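PDB 6EK4: PaxB from Photorhabdus luminescens, which probably acts as one component of a two-component alpha-helical pore-forming toxin of the YaxAB type. Local coordinates for residues 51-56 and 137-142. Sequence-based numbering, arbitrary orientation.
Sequences SLYSRD and IADVSN. With NA (sodium ion), chain E.
Within the helical turn that brings Val-140 and Asp-139 against Tyr-53, the carbonyl oxygen of Ile-137 is gripped twice: Ser-141 N donates to Ile-137 O at 3.1 Å, and Ser-141 OG donates to the same oxygen at 2.7 Å. The two donors arrive from opposite faces of the carbonyl plane, and both bonds stay within helix 101-141. The local axes of 51-56 and 137-141, on helices 42-73 and 101-141, lie 8.6 Å apart and run at 159°, nearly antiparallel. Tyr-53 and Val-140 set the register. Val-140 CG1 rests on the tyrosine's backbone and beta carbon, 3.5 Å from Tyr-53 CB, and also lies beside Ser-54, whose OG is bonded back to Ile-50 O. With CG beside its own backbone N (chi1 -72°), Tyr-53 places one ring face under Asp-139; Asp-139 CB sits 3.8 Å from the ring centroid in a CH-pi contact, offset toward the rim. Beyond it the carboxylate lies over the CD1-CE1 side of the same face, its plane 27° from that of the ring and its OD2 4.0 Å from Tyr-53 CE1. Helix 247-321 closes the buried side, with Leu-298 on Ser-54 and Leu-299 on Val-140. One turn along from Tyr-53, Asp-56 binds a sodium ion through OD1 at 2.7 Å, and a second sodium lies about 3 Å from the side chain of Asp-139. These two helices of the elongated bundle are thus joined by the Val-140 methyl and by the Asp-139 methylene and carboxylate over the Tyr-53 ring, while the hydroxyls of Ser-54 and Ser-141 are bonded within their own helices and the sodium ions probably temper the negative charge of the two aspartates.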
ATOM      1  N   SER A  51       0.062  10.960  -6.374  1.00 64.22           N
ATOM      2  CA  SER A  51       1.063  10.372  -7.272  1.00 64.52           C
ATOM      3  C   SER A  51       1.585  11.391  -8.287  1.00 64.56           C
ATOM      4  O   SER A  51       2.770  11.389  -8.616  1.00 64.37           O
ATOM      5  CB  SER A  51       0.498   9.151  -8.004  1.00 64.51           C
ATOM      6  OG  SER A  51      -0.396   9.536  -9.034  1.00 66.23           O
ATOM      7  N   LEU A  52       0.694  12.257  -8.768  1.00 64.88           N
ATOM      8  CA  LEU A  52       1.049  13.275  -9.758  1.00 65.36           C
ATOM      9  C   LEU A  52       1.978  14.335  -9.158  1.00 64.81           C
ATOM     10  O   LEU A  52       2.995  14.690  -9.757  1.00 63.93           O
ATOM     11  CB  LEU A  52      -0.213  13.937 -10.321  1.00 67.20           C
ATOM     12  CG  LEU A  52      -0.081  14.596 -11.698  1.00 69.03           C
ATOM     13  CD1 LEU A  52      -0.075  13.543 -12.800  1.00 69.56           C
ATOM     14  CD2 LEU A  52      -1.204  15.597 -11.927  1.00 69.89           C
ATOM     15  N   TYR A  53       1.619  14.834  -7.977  1.00 64.56           N
ATOM     16  CA  TYR A  53       2.458  15.793  -7.255  1.00 64.14           C
ATOM     17  C   TYR A  53       3.729  15.139  -6.698  1.00 63.90           C
ATOM     18  O   TYR A  53       4.762  15.798  -6.580  1.00 63.78           O
ATOM     19  CB  TYR A  53       1.676  16.460  -6.114  1.00 64.45           C
ATOM     20  CG  TYR A  53       0.617  17.459  -6.550  1.00 65.39           C
ATOM     21  CD1 TYR A  53       0.909  18.466  -7.469  1.00 65.96           C
ATOM     22  CD2 TYR A  53      -0.667  17.420  -6.011  1.00 66.12           C
ATOM     23  CE1 TYR A  53      -0.053  19.386  -7.856  1.00 67.11           C
ATOM     24  CE2 TYR A  53      -1.635  18.336  -6.392  1.00 67.06           C
ATOM     25  CZ  TYR A  53      -1.324  19.316  -7.313  1.00 67.79           C
ATOM     26  OH  TYR A  53      -2.284  20.228  -7.691  1.00 69.34           O
ATOM     27  N   SER A  54       3.650  13.856  -6.348  1.00 64.14           N
ATOM     28  CA  SER A  54       4.831  13.100  -5.909  1.00 64.17           C
ATOM     29  C   SER A  54       5.885  13.038  -7.008  1.00 63.94           C
ATOM     30  O   SER A  54       7.075  13.202  -6.747  1.00 63.69           O
ATOM     31  CB  SER A  54       4.452  11.675  -5.493  1.00 64.40           C
ATOM     32  OG  SER A  54       3.787  11.667  -4.243  1.00 64.93           O
ATOM     33  N   ARG A  55       5.434  12.800  -8.235  1.00 64.82           N
ATOM     34  CA  ARG A  55       6.320  12.753  -9.391  1.00 66.09           C
ATOM     35  C   ARG A  55       6.901  14.134  -9.699  1.00 65.70           C
ATOM     36  O   ARG A  55       8.060  14.243 -10.096  1.00 65.38           O
ATOM     37  CB  ARG A  55       5.573  12.203 -10.607  1.00 68.63           C
ATOM     38  CG  ARG A  55       6.476  11.779 -11.753  1.00 71.54           C
ATOM     39  CD  ARG A  55       5.747  10.860 -12.719  1.00 74.54           C
ATOM     40  NE  ARG A  55       4.564  11.493 -13.300  1.00 77.06           N
ATOM     41  CZ  ARG A  55       3.723  10.894 -14.141  1.00 79.75           C
ATOM     42  NH1 ARG A  55       2.675  11.562 -14.614  1.00 81.10           N
ATOM     43  NH2 ARG A  55       3.920   9.632 -14.516  1.00 80.49           N
ATOM     44  N   ASP A  56       6.097  15.180  -9.513  1.00 65.30           N
ATOM     45  CA  ASP A  56       6.571  16.560  -9.661  1.00 65.40           C
ATOM     46  C   ASP A  56       7.646  16.900  -8.630  1.00 65.19           C
ATOM     47  O   ASP A  56       8.610  17.600  -8.943  1.00 66.04           O
ATOM     48  CB  ASP A  56       5.413  17.560  -9.533  1.00 65.62           C
ATOM     49  CG  ASP A  56       4.535  17.615 -10.773  1.00 65.83           C
ATOM     50  OD1 ASP A  56       5.018  17.289 -11.879  1.00 65.64           O
ATOM     51  OD2 ASP A  56       3.355  18.005 -10.640  1.00 66.06           O
ATOM     52  N   ILE A 137       6.367  19.912  -1.479  1.00 68.96           N
ATOM     53  CA  ILE A 137       6.008  19.270  -0.210  1.00 68.84           C
ATOM     54  C   ILE A 137       4.581  19.639   0.207  1.00 69.23           C
ATOM     55  O   ILE A 137       3.832  18.790   0.690  1.00 69.37           O
ATOM     56  CB  ILE A 137       7.009  19.647   0.911  1.00 68.73           C
ATOM     57  CG1 ILE A 137       8.350  18.942   0.677  1.00 68.21           C
ATOM     58  CG2 ILE A 137       6.469  19.278   2.290  1.00 69.18           C
ATOM     59  CD1 ILE A 137       9.514  19.558   1.427  1.00 68.72           C
ATOM     60  N   ALA A 138       4.215  20.902   0.017  1.00 69.84           N
ATOM     61  CA  ALA A 138       2.874  21.373   0.349  1.00 71.04           C
ATOM     62  C   ALA A 138       1.813  20.682  -0.506  1.00 71.44           C
ATOM     63  O   ALA A 138       0.775  20.265   0.008  1.00 71.80           O
ATOM     64  CB  ALA A 138       2.785  22.883   0.182  1.00 71.76           C
ATOM     65  N   ASP A 139       2.086  20.557  -1.804  1.00 71.50           N
ATOM     66  CA  ASP A 139       1.132  19.964  -2.748  1.00 71.71           C
ATOM     67  C   ASP A 139       0.810  18.501  -2.434  1.00 71.44           C
ATOM     68  O   ASP A 139      -0.356  18.103  -2.468  1.00 71.15           O
ATOM     69  CB  ASP A 139       1.652  20.081  -4.189  1.00 71.86           C
ATOM     70  CG  ASP A 139       1.522  21.490  -4.759  1.00 73.04           C
ATOM     71  OD1 ASP A 139       0.651  22.260  -4.297  1.00 74.01           O
ATOM     72  OD2 ASP A 139       2.289  21.819  -5.691  1.00 72.43           O
ATOM     73  N   VAL A 140       1.837  17.708  -2.132  1.00 71.08           N
ATOM     74  CA  VAL A 140       1.644  16.280  -1.845  1.00 71.63           C
ATOM     75  C   VAL A 140       1.004  16.041  -0.474  1.00 72.65           C
ATOM     76  O   VAL A 140       0.162  15.155  -0.329  1.00 73.00           O
ATOM     77  CB  VAL A 140       2.958  15.458  -1.948  1.00 71.10           C
ATOM     78  CG1 VAL A 140       3.589  15.617  -3.325  1.00 70.62           C
ATOM     79  CG2 VAL A 140       3.947  15.831  -0.852  1.00 71.52           C
ATOM     80  N   SER A 141       1.396  16.836   0.519  1.00 74.06           N
ATOM     81  CA  SER A 141       0.946  16.637   1.900  1.00 75.20           C
ATOM     82  C   SER A 141      -0.473  17.143   2.169  1.00 76.85           C
ATOM     83  O   SER A 141      -1.160  16.611   3.042  1.00 78.81           O
ATOM     84  CB  SER A 141       1.919  17.303   2.875  1.00 75.34           C
ATOM     85  OG  SER A 141       1.961  18.704   2.678  1.00 76.11           O
ATOM     86  N   ASN A 142      -0.912  18.161   1.428  1.00 77.84           N
ATOM     87  CA  ASN A 142      -2.228  18.774   1.657  1.00 79.58           C
ATOM     88  C   ASN A 142      -3.422  17.952   1.159  1.00 79.30           C
ATOM     89  O   ASN A 142      -4.568  18.281   1.472  1.00 80.77           O
ATOM     90  CB  ASN A 142      -2.285  20.187   1.053  1.00 80.51           C
ATOM     91  CG  ASN A 142      -1.528  21.214   1.882  1.00 81.51           C
ATOM     92  OD1 ASN A 142      -1.219  20.988   3.054  1.00 82.18           O
ATOM     93  ND2 ASN A 142      -1.234  22.358   1.274  1.00 81.90           N
TER
HETATM   94 NA    NA E 401       5.330  17.973 -14.427  1.00 81.51          NA